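Local coordinates for protein tRNA dimethylallyltransferase (Staphylococcus epidermidis ATCC 12228, PDB 3D3Q) that probably transfers a dimethylallyl group from dimethylallyl diphosphate to the adenine at position 37 of tRNAs that read codons beginning with uridine, forming N6-dimethylallyladenosine, at residues V13-S18 against R279-F284; E22-V27 against I100-T105; K216-M221 against Q271-Y276. All coordinates share one frame; numbering follows the deposited sequence.

Contact 1 of 3, residues V13-S18 against R279-F284; sequences VGPTAS and RQLTWF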
loop_
_atom_site.group_PDB
_atom_site.type_symbol
_atom_site.label_atom_id
_atom_site.label_comp_id
_atom_site.label_asym_id
_atom_site.label_seq_id
_atom_site.Cartn_x
_atom_site.Cartn_y
_atom_site.Cartn_z
ATOM N N VAL A 13 -3.313 2.704 2.950
ATOM C CA VAL A 13 -2.076 2.176 2.388
ATOM C C VAL A 13 -1.123 3.314 2.117
ATOM O O VAL A 13 -1.536 4.460 2.056
ATOM C CB VAL A 13 -2.328 1.428 1.062
ATOM C CG1 VAL A 13 -3.192 0.196 1.300
ATOM C CG2 VAL A 13 -2.997 2.354 0.072
ATOM N N GLY A 14 0.152 3.000 1.954
ATOM C CA GLY A 14 1.125 4.041 1.697
ATOM C C GLY A 14 2.512 3.497 1.952
ATOM O O GLY A 14 2.669 2.517 2.667
ATOM N N PRO A 15 3.548 4.122 1.380
ATOM C CA PRO A 15 4.908 3.626 1.597
ATOM C C PRO A 15 5.322 3.639 3.067
ATOM O O PRO A 15 4.750 4.377 3.863
ATOM C CB PRO A 15 5.750 4.552 0.720
ATOM C CG PRO A 15 4.958 5.824 0.709
ATOM C CD PRO A 15 3.549 5.334 0.541
ATOM N N THR A 16 6.298 2.803 3.416
ATOM C CA THR A 16 6.794 2.709 4.784
ATOM C C THR A 16 7.080 4.079 5.401
ATOM O O THR A 16 7.672 4.948 4.761
ATOM C CB THR A 16 8.096 1.908 4.863
ATOM O OG1 THR A 16 7.908 0.628 4.267
ATOM C CG2 THR A 16 8.505 1.730 6.310
ATOM N N ALA A 17 6.671 4.257 6.654
ATOM C CA ALA A 17 6.884 5.516 7.352
ATOM C C ALA A 17 6.453 6.713 6.503
ATOM O O ALA A 17 7.239 7.637 6.258
ATOM C CB ALA A 17 8.356 5.660 7.734
ATOM N N SER A 18 5.211 6.691 6.039
ATOM C CA SER A 18 4.696 7.782 5.233
ATOM C C SER A 18 3.564 8.412 6.018
ATOM O O SER A 18 2.846 9.282 5.521
ATOM C CB SER A 18 4.154 7.268 3.916
ATOM O OG SER A 18 2.977 6.546 4.158
ATOM N N ARG A 279 7.334 0.192 -7.036
ATOM C CA ARG A 279 6.464 -0.873 -7.543
ATOM C C ARG A 279 5.112 -0.901 -6.805
ATOM O O ARG A 279 4.071 -1.128 -7.416
ATOM C CB ARG A 279 7.184 -2.232 -7.434
ATOM C CG ARG A 279 6.396 -3.437 -7.977
ATOM C CD ARG A 279 7.326 -4.494 -8.583
ATOM N NE ARG A 279 8.483 -4.754 -7.771
ATOM C CZ ARG A 279 9.786 -4.851 -8.046
ATOM N NH1 ARG A 279 10.531 -5.117 -6.991
ATOM N NH2 ARG A 279 10.365 -4.695 -9.238
ATOM N N GLN A 280 5.135 -0.642 -5.500
ATOM C CA GLN A 280 3.918 -0.642 -4.708
ATOM C C GLN A 280 3.051 0.564 -4.990
ATOM O O GLN A 280 1.832 0.502 -4.888
ATOM C CB GLN A 280 4.254 -0.683 -3.219
ATOM C CG GLN A 280 3.506 -1.754 -2.475
ATOM C CD GLN A 280 3.811 -3.133 -3.033
ATOM O OE1 GLN A 280 2.910 -3.948 -3.259
ATOM N NE2 GLN A 280 5.092 -3.400 -3.267
ATOM N N LEU A 281 3.683 1.676 -5.329
ATOM C CA LEU A 281 2.947 2.901 -5.605
ATOM C C LEU A 281 2.279 2.709 -6.961
ATOM O O LEU A 281 1.109 3.042 -7.145
ATOM C CB LEU A 281 3.920 4.083 -5.651
ATOM C CG LEU A 281 3.434 5.490 -5.312
ATOM C CD1 LEU A 281 2.296 5.855 -6.240
ATOM C CD2 LEU A 281 2.988 5.568 -3.847
ATOM N N THR A 282 3.032 2.142 -7.900
ATOM C CA THR A 282 2.539 1.903 -9.243
ATOM C C THR A 282 1.295 1.018 -9.261
ATOM O O THR A 282 0.321 1.326 -9.947
ATOM C CB THR A 282 3.631 1.260 -10.108
ATOM O OG1 THR A 282 4.787 2.103 -10.128
ATOM C CG2 THR A 282 3.139 1.069 -11.523
ATOM N N TRP A 283 1.337 -0.073 -8.500
ATOM C CA TRP A 283 0.230 -1.030 -8.402
ATOM C C TRP A 283 -1.052 -0.387 -7.868
ATOM O O TRP A 283 -2.124 -0.579 -8.434
ATOM C CB TRP A 283 0.617 -2.188 -7.475
ATOM C CG TRP A 283 -0.150 -3.452 -7.709
ATOM C CD1 TRP A 283 0.251 -4.523 -8.453
ATOM C CD2 TRP A 283 -1.472 -3.760 -7.247
ATOM N NE1 TRP A 283 -0.732 -5.474 -8.478
ATOM C CE2 TRP A 283 -1.796 -5.037 -7.739
ATOM C CE3 TRP A 283 -2.402 -3.091 -6.447
ATOM C CZ2 TRP A 283 -3.019 -5.646 -7.490
ATOM C CZ3 TRP A 283 -3.623 -3.696 -6.193
ATOM C CH2 TRP A 283 -3.919 -4.970 -6.707
ATOM N N PHE A 284 -0.934 0.359 -6.772
ATOM C CA PHE A 284 -2.083 1.014 -6.165
ATOM C C PHE A 284 -2.668 2.105 -7.035
ATOM O O PHE A 284 -3.695 2.688 -6.700
ATOM C CB PHE A 284 -1.718 1.591 -4.791
ATOM C CG PHE A 284 -1.837 0.599 -3.672
ATOM C CD1 PHE A 284 -3.063 0.026 -3.373
ATOM C CD2 PHE A 284 -0.719 0.213 -2.934
ATOM C CE1 PHE A 284 -3.180 -0.909 -2.356
ATOM C CE2 PHE A 284 -0.820 -0.728 -1.909
ATOM C CZ PHE A 284 -2.051 -1.290 -1.625
#

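Contact 2 of 3, residues E22-V27 against I100-T105; sequences ELSIEV and IIAGGT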
loop_
_atom_site.group_PDB
_atom_site.type_symbol
_atom_site.label_atom_id
_atom_site.label_comp_id
_atom_site.label_asym_id
_atom_site.label_seq_id
_atom_site.Cartn_x
_atom_site.Cartn_y
_atom_site.Cartn_z
ATOM N N GLU A 22 0.660 6.345 11.654
ATOM C CA GLU A 22 0.236 7.378 12.581
ATOM C C GLU A 22 -1.205 7.757 12.275
ATOM O O GLU A 22 -2.045 7.787 13.170
ATOM C CB GLU A 22 1.146 8.601 12.454
ATOM C CG GLU A 22 2.595 8.355 12.872
ATOM C CD GLU A 22 3.418 7.559 11.849
ATOM O OE1 GLU A 22 4.577 7.222 12.167
ATOM O OE2 GLU A 22 2.926 7.276 10.738
ATOM N N LEU A 23 -1.491 8.032 11.003
ATOM C CA LEU A 23 -2.837 8.393 10.583
ATOM C C LEU A 23 -3.859 7.348 11.041
ATOM O O LEU A 23 -4.928 7.700 11.530
ATOM C CB LEU A 23 -2.892 8.548 9.058
ATOM C CG LEU A 23 -4.267 8.878 8.452
ATOM C CD1 LEU A 23 -4.730 10.228 8.929
ATOM C CD2 LEU A 23 -4.167 8.861 6.962
ATOM N N SER A 24 -3.529 6.067 10.885
ATOM C CA SER A 24 -4.438 4.992 11.304
ATOM C C SER A 24 -4.836 5.154 12.766
ATOM O O SER A 24 -6.009 5.108 13.104
ATOM C CB SER A 24 -3.799 3.613 11.123
ATOM O OG SER A 24 -3.669 3.292 9.755
ATOM N N ILE A 25 -3.856 5.349 13.632
ATOM C CA ILE A 25 -4.140 5.502 15.039
ATOM C C ILE A 25 -5.024 6.730 15.295
ATOM O O ILE A 25 -5.980 6.663 16.081
ATOM C CB ILE A 25 -2.819 5.576 15.838
ATOM C CG1 ILE A 25 -2.060 4.259 15.654
ATOM C CG2 ILE A 25 -3.086 5.838 17.300
ATOM C CD1 ILE A 25 -0.816 4.139 16.471
ATOM N N GLU A 26 -4.732 7.843 14.625
ATOM C CA GLU A 26 -5.528 9.067 14.796
ATOM C C GLU A 26 -6.993 8.836 14.412
ATOM O O GLU A 26 -7.899 9.347 15.070
ATOM C CB GLU A 26 -4.936 10.215 13.962
ATOM C CG GLU A 26 -3.586 10.722 14.493
ATOM C CD GLU A 26 -3.667 11.320 15.908
ATOM O OE1 GLU A 26 -4.189 12.457 16.061
ATOM O OE2 GLU A 26 -3.219 10.642 16.873
ATOM N N VAL A 27 -7.209 8.066 13.346
ATOM C CA VAL A 27 -8.555 7.743 12.890
ATOM C C VAL A 27 -9.184 6.791 13.899
ATOM O O VAL A 27 -10.363 6.888 14.214
ATOM C CB VAL A 27 -8.521 7.056 11.527
ATOM C CG1 VAL A 27 -9.901 6.600 11.142
ATOM C CG2 VAL A 27 -7.966 8.002 10.503
ATOM N N ILE A 100 -10.226 -1.134 10.910
ATOM C CA ILE A 100 -9.274 -0.341 10.124
ATOM C C ILE A 100 -8.034 -1.170 9.826
ATOM O O ILE A 100 -7.429 -1.736 10.734
ATOM C CB ILE A 100 -8.796 0.899 10.920
ATOM C CG1 ILE A 100 -9.994 1.669 11.480
ATOM C CG2 ILE A 100 -7.991 1.793 10.037
ATOM C CD1 ILE A 100 -9.642 2.522 12.670
ATOM N N ILE A 101 -7.656 -1.250 8.560
ATOM C CA ILE A 101 -6.456 -1.986 8.204
ATOM C C ILE A 101 -5.389 -0.975 7.775
ATOM O O ILE A 101 -5.608 -0.132 6.909
ATOM C CB ILE A 101 -6.715 -3.022 7.084
ATOM C CG1 ILE A 101 -7.374 -2.350 5.892
ATOM C CG2 ILE A 101 -7.596 -4.136 7.616
ATOM C CD1 ILE A 101 -7.756 -3.317 4.808
ATOM N N ALA A 102 -4.241 -1.061 8.437
ATOM C CA ALA A 102 -3.122 -0.190 8.186
ATOM C C ALA A 102 -2.090 -0.972 7.416
ATOM O O ALA A 102 -1.776 -2.116 7.760
ATOM C CB ALA A 102 -2.540 0.279 9.487
ATOM N N GLY A 103 -1.579 -0.358 6.354
ATOM C CA GLY A 103 -0.556 -0.996 5.545
ATOM C C GLY A 103 -1.073 -2.067 4.620
ATOM O O GLY A 103 -2.274 -2.173 4.382
ATOM N N GLY A 104 -0.143 -2.862 4.100
ATOM C CA GLY A 104 -0.493 -3.931 3.187
ATOM C C GLY A 104 -0.028 -3.631 1.773
ATOM O O GLY A 104 0.177 -2.476 1.416
ATOM N N THR A 105 0.141 -4.676 0.968
ATOM C CA THR A 105 0.572 -4.523 -0.417
ATOM C C THR A 105 -0.621 -4.721 -1.364
ATOM O O THR A 105 -1.700 -5.113 -0.927
ATOM C CB THR A 105 1.676 -5.554 -0.779
ATOM O OG1 THR A 105 1.235 -6.882 -0.458
ATOM C CG2 THR A 105 2.966 -5.239 -0.035
#

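Contact 3 of 3, residues K216-M221 against Q271-Y276; sequences KRVDIM and QHSRQY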
loop_
_atom_site.group_PDB
_atom_site.type_symbol
_atom_site.label_atom_id
_atom_site.label_comp_id
_atom_site.label_asym_id
_atom_site.label_seq_id
_atom_site.Cartn_x
_atom_site.Cartn_y
_atom_site.Cartn_z
ATOM N N LYS A 216 16.744 8.090 3.787
ATOM C CA LYS A 216 16.864 8.546 5.159
ATOM C C LYS A 216 16.323 7.549 6.182
ATOM O O LYS A 216 16.790 7.512 7.313
ATOM C CB LYS A 216 16.178 9.901 5.324
ATOM C CG LYS A 216 16.377 10.513 6.698
ATOM C CD LYS A 216 16.496 12.040 6.651
ATOM C CE LYS A 216 16.791 12.627 8.038
ATOM N NZ LYS A 216 17.032 14.093 7.993
ATOM N N ARG A 217 15.353 6.733 5.792
ATOM C CA ARG A 217 14.798 5.762 6.724
ATOM C C ARG A 217 15.726 4.568 6.866
ATOM O O ARG A 217 15.744 3.896 7.899
ATOM C CB ARG A 217 13.423 5.308 6.256
ATOM C CG ARG A 217 12.792 4.246 7.107
ATOM C CD ARG A 217 11.415 3.943 6.565
ATOM N NE ARG A 217 11.407 3.584 5.135
ATOM C CZ ARG A 217 11.737 2.388 4.650
ATOM N NH1 ARG A 217 11.692 2.164 3.338
ATOM N NH2 ARG A 217 12.116 1.418 5.476
ATOM N N VAL A 218 16.499 4.304 5.823
ATOM C CA VAL A 218 17.431 3.193 5.859
ATOM C C VAL A 218 18.572 3.605 6.778
ATOM O O VAL A 218 19.094 2.789 7.528
ATOM C CB VAL A 218 17.952 2.842 4.429
ATOM C CG1 VAL A 218 18.980 1.729 4.501
ATOM C CG2 VAL A 218 16.799 2.397 3.549
ATOM N N ASP A 219 18.943 4.884 6.741
ATOM C CA ASP A 219 20.023 5.373 7.599
ATOM C C ASP A 219 19.621 5.231 9.054
ATOM O O ASP A 219 20.416 4.794 9.880
ATOM C CB ASP A 219 20.354 6.842 7.313
ATOM C CG ASP A 219 21.016 7.043 5.959
ATOM O OD1 ASP A 219 21.618 6.071 5.439
ATOM O OD2 ASP A 219 20.951 8.181 5.419
ATOM N N ILE A 220 18.385 5.603 9.368
ATOM C CA ILE A 220 17.906 5.515 10.737
ATOM C C ILE A 220 17.878 4.074 11.237
ATOM O O ILE A 220 18.292 3.797 12.359
ATOM C CB ILE A 220 16.504 6.106 10.869
ATOM C CG1 ILE A 220 16.477 7.521 10.292
ATOM C CG2 ILE A 220 16.097 6.129 12.328
ATOM C CD1 ILE A 220 15.095 8.136 10.248
HETATM N N MSE A 221 17.385 3.161 10.404
HETATM C CA MSE A 221 17.317 1.756 10.793
HETATM C C MSE A 221 18.699 1.237 11.178
HETATM O O MSE A 221 18.853 0.572 12.205
HETATM C CB MSE A 221 16.768 0.885 9.664
HETATM C CG MSE A 221 15.395 1.267 9.143
HETATM SE SE MSE A 221 14.592 -0.196 8.118
HETATM C CE MSE A 221 15.939 -0.453 6.737
ATOM N N GLN A 271 18.482 0.771 -2.426
ATOM C CA GLN A 271 17.988 0.639 -3.779
ATOM C C GLN A 271 16.742 -0.247 -3.774
ATOM O O GLN A 271 15.661 0.208 -4.142
ATOM C CB GLN A 271 19.063 0.044 -4.691
ATOM C CG GLN A 271 18.785 0.282 -6.164
ATOM C CD GLN A 271 19.519 -0.678 -7.079
ATOM O OE1 GLN A 271 19.495 -0.514 -8.300
ATOM N NE2 GLN A 271 20.167 -1.688 -6.498
ATOM N N HIS A 272 16.881 -1.504 -3.353
ATOM C CA HIS A 272 15.735 -2.427 -3.291
ATOM C C HIS A 272 14.557 -1.743 -2.601
ATOM O O HIS A 272 13.407 -2.024 -2.909
ATOM C CB HIS A 272 16.073 -3.687 -2.481
ATOM C CG HIS A 272 17.039 -4.612 -3.146
ATOM N ND1 HIS A 272 18.319 -4.238 -3.490
ATOM C CD2 HIS A 272 16.919 -5.912 -3.498
ATOM C CE1 HIS A 272 18.949 -5.268 -4.025
ATOM N NE2 HIS A 272 18.122 -6.296 -4.041
ATOM N N SER A 273 14.855 -0.864 -1.644
ATOM C CA SER A 273 13.812 -0.177 -0.920
ATOM C C SER A 273 13.154 0.841 -1.821
ATOM O O SER A 273 11.938 1.018 -1.777
ATOM C CB SER A 273 14.376 0.496 0.327
ATOM O OG SER A 273 14.813 -0.452 1.284
ATOM N N ARG A 274 13.948 1.516 -2.642
ATOM C CA ARG A 274 13.396 2.507 -3.567
ATOM C C ARG A 274 12.545 1.826 -4.641
ATOM O O ARG A 274 11.448 2.279 -4.938
ATOM C CB ARG A 274 14.514 3.312 -4.246
ATOM C CG ARG A 274 15.301 4.236 -3.330
ATOM C CD ARG A 274 16.242 5.115 -4.142
ATOM N NE ARG A 274 17.293 4.341 -4.800
ATOM C CZ ARG A 274 18.514 4.152 -4.298
ATOM N NH1 ARG A 274 18.841 4.684 -3.128
ATOM N NH2 ARG A 274 19.411 3.435 -4.966
ATOM N N GLN A 275 13.054 0.742 -5.222
ATOM C CA GLN A 275 12.330 0.021 -6.264
ATOM C C GLN A 275 11.033 -0.540 -5.712
ATOM O O GLN A 275 9.977 -0.441 -6.339
ATOM C CB GLN A 275 13.173 -1.124 -6.806
ATOM C CG GLN A 275 14.469 -0.682 -7.462
ATOM C CD GLN A 275 15.427 -1.846 -7.696
ATOM O OE1 GLN A 275 15.050 -2.866 -8.265
ATOM N NE2 GLN A 275 16.675 -1.690 -7.257
ATOM N N TYR A 276 11.116 -1.129 -4.529
ATOM C CA TYR A 276 9.951 -1.711 -3.895
ATOM C C TYR A 276 8.867 -0.669 -3.675
ATOM O O TYR A 276 7.718 -0.872 -4.048
ATOM C CB TYR A 276 10.365 -2.352 -2.567
ATOM C CG TYR A 276 9.227 -2.949 -1.782
ATOM C CD1 TYR A 276 8.441 -2.158 -0.947
ATOM C CD2 TYR A 276 8.935 -4.305 -1.873
ATOM C CE1 TYR A 276 7.395 -2.705 -0.219
ATOM C CE2 TYR A 276 7.892 -4.866 -1.157
ATOM C CZ TYR A 276 7.125 -4.060 -0.325
ATOM O OH TYR A 276 6.104 -4.605 0.416
#

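Contact 1 of 3, residues V13-S18 against R279-F284
Val-13 lies over one face of the Phe-284 ring, and this CH-pi contact carries most of the 143 Å² buried here. The methyl CG2 of Val-13 stands 4.0 Å from the centroid of the Phe-284 ring, 6° off the ring normal and therefore practically above its centre. The other methyl spreads toward the far end of the ring, where Val-13 CG1 reaches Phe-284 CZ at 3.5 Å. With Val-13 CG1 anti to the carbonyl carbon (chi1 -64°), both branches bear on the phenyl group.

Where strand 8-13 ends, the chain enters Gly-14 to Ser-18, part of the P-loop (Walker A) predicted to bind ATP, with Thr-16 to Ser-18 also placed, by similarity, at the substrate. Helix 262-286 thus meets the root of that loop, and its residues 279-284 belong to a region thought to touch tRNA. Ile-109 of helix 106-113 packs on both Val-13 and Phe-284.

A looser apolar contact is made from within the loop: Pro-15 CD and Leu-281 CD2 are 4.4 Å apart. No hydrogen bond joins the two segments; among the polar links nearby, Gly-14 O accepts a hydrogen bond from Lys-20 NZ and Ser-18 OG gives a weak one to Pro-15 O.

Contact 2 of 3, residues E22-V27 against I100-T105
Ser-24 and Ala-102 make the closest approach, a polar atom against a methyl: Ser-24 OG lies 3.2 Å from Ala-102 CB, and Ser-24 CB follows at 3.9 Å from the same Ala-102 CB. The backbones are nearest at this pair too, with 6.2 Å between Ser-24 CA and Ala-102 CA. The small side chains at this pair are consistent with the close approach of helix and strand. The hydroxyl does not depend on the strand for a partner. Its torsion sets OG opposite the carbonyl carbon and next to the backbone N (chi1 -70°), and from there it hydrogen-bonds to Lys-20 O, one turn earlier in the helix. The polar end is thereby satisfied by its own helix although the residue is buried against the sheet.

Helix 20-30 follows the P-loop and covers one face of the parallel sheet, as in P-loop NTPases. The short axes of 22-27 and 100-102 run nearly antiparallel, at 165°, and approach to 8.8 Å. Strand 98-102 lies between strands 33-37 and 8-13; Ser-24 also touches Ile-35 and Ile-12 of these neighbours, so the helix sits over three strands at once.

The purely apolar part lies farther along the helix, where it meets the start of the strand segment. Val-27 CG1 faces Ile-100 CD1 at 4.4 Å, and the same Ile-100 CD1 lies 4.5 Å from Ser-24 O. Ile-100 reaches both because its chain is extended at the second torsion (chi2 157°), which carries CD1 outward to the helix. Leu-304 of helix 300-314 packs on Val-27, and Ile-10 of the adjoining strand on Ile-100. No hydrogen bond crosses between the segments.

Contact 3 of 3, residues K216-M221 against Q271-Y276
Ser-273 receives two side chains from the facing helix, Val-218 and Arg-217; both approaches are loose, and no hydrogen bond is formed. Val-218 CG2 lies 4.1 Å from Ser-273 OG, a methyl beside a hydroxyl. Arg-217 adds a still more distant touch, its NH1 coming within 4.4 Å of Ser-273 CB, with the guanidinium turned obliquely to that carbon. The burial is correspondingly small, 79 Å² for both sides together, and the nearest CA atoms, those of Val-218 and Ser-273, are 8.4 Å apart.

The torsions explain which branch meets which. Val-218 holds CG1 opposite its backbone N (chi1 177°), which leaves CG2 as the methyl turned to the serine. Arg-217 is extended over its first two torsions and bends at the third (chi3 54°), bringing the guanidinium back toward helix 262-286.

This is a helix-helix contact in the mainly helical part of the chain that follows strand 197-204, between helix 207-224 and the long helix 262-286. Its centre is about 16 Å from that of the chain, yet Val-218 and Ser-273 are both buried. Arg-217 also packs on Thr-16 in the loop thought to bind the substrate, so the same side chain borders that site and the helix pair.

The direction of the serine hydroxyl is fixed from within its own helix: Ser-273 OG is hydrogen-bonded to Leu-269 O, one turn back, and Leu-269 also packs on Val-218. Two polar ties also join the helices nearby: Asp-219 OD1 forms a salt bridge with Lys-270 NZ, and Arg-274 NH1 hydrogen-bonds to Asn-215 OD1.

Contact 2 joins helix to sheet and is buried; contact 1, with its centre only about 4 Å from that of the chain, is partly buried; contact 3 lies farther out but is buried between helices. Contacts 1 and 3 share helix 262-286, and contacts 2 and 3 both lie, in series, within the loop that contact 1 closes. Their chemistry differs: an aromatic face in contact 1, small and aliphatic groups in contact 2, sparse touches with polar ties nearby in contact 3. Thr-105 of contact 2 connects them, packing against Phe-284 and Gln-280 of contact 1 and Tyr-276 of contact 3, while Ala-17 against Arg-217 ties contact 1 to contact 3.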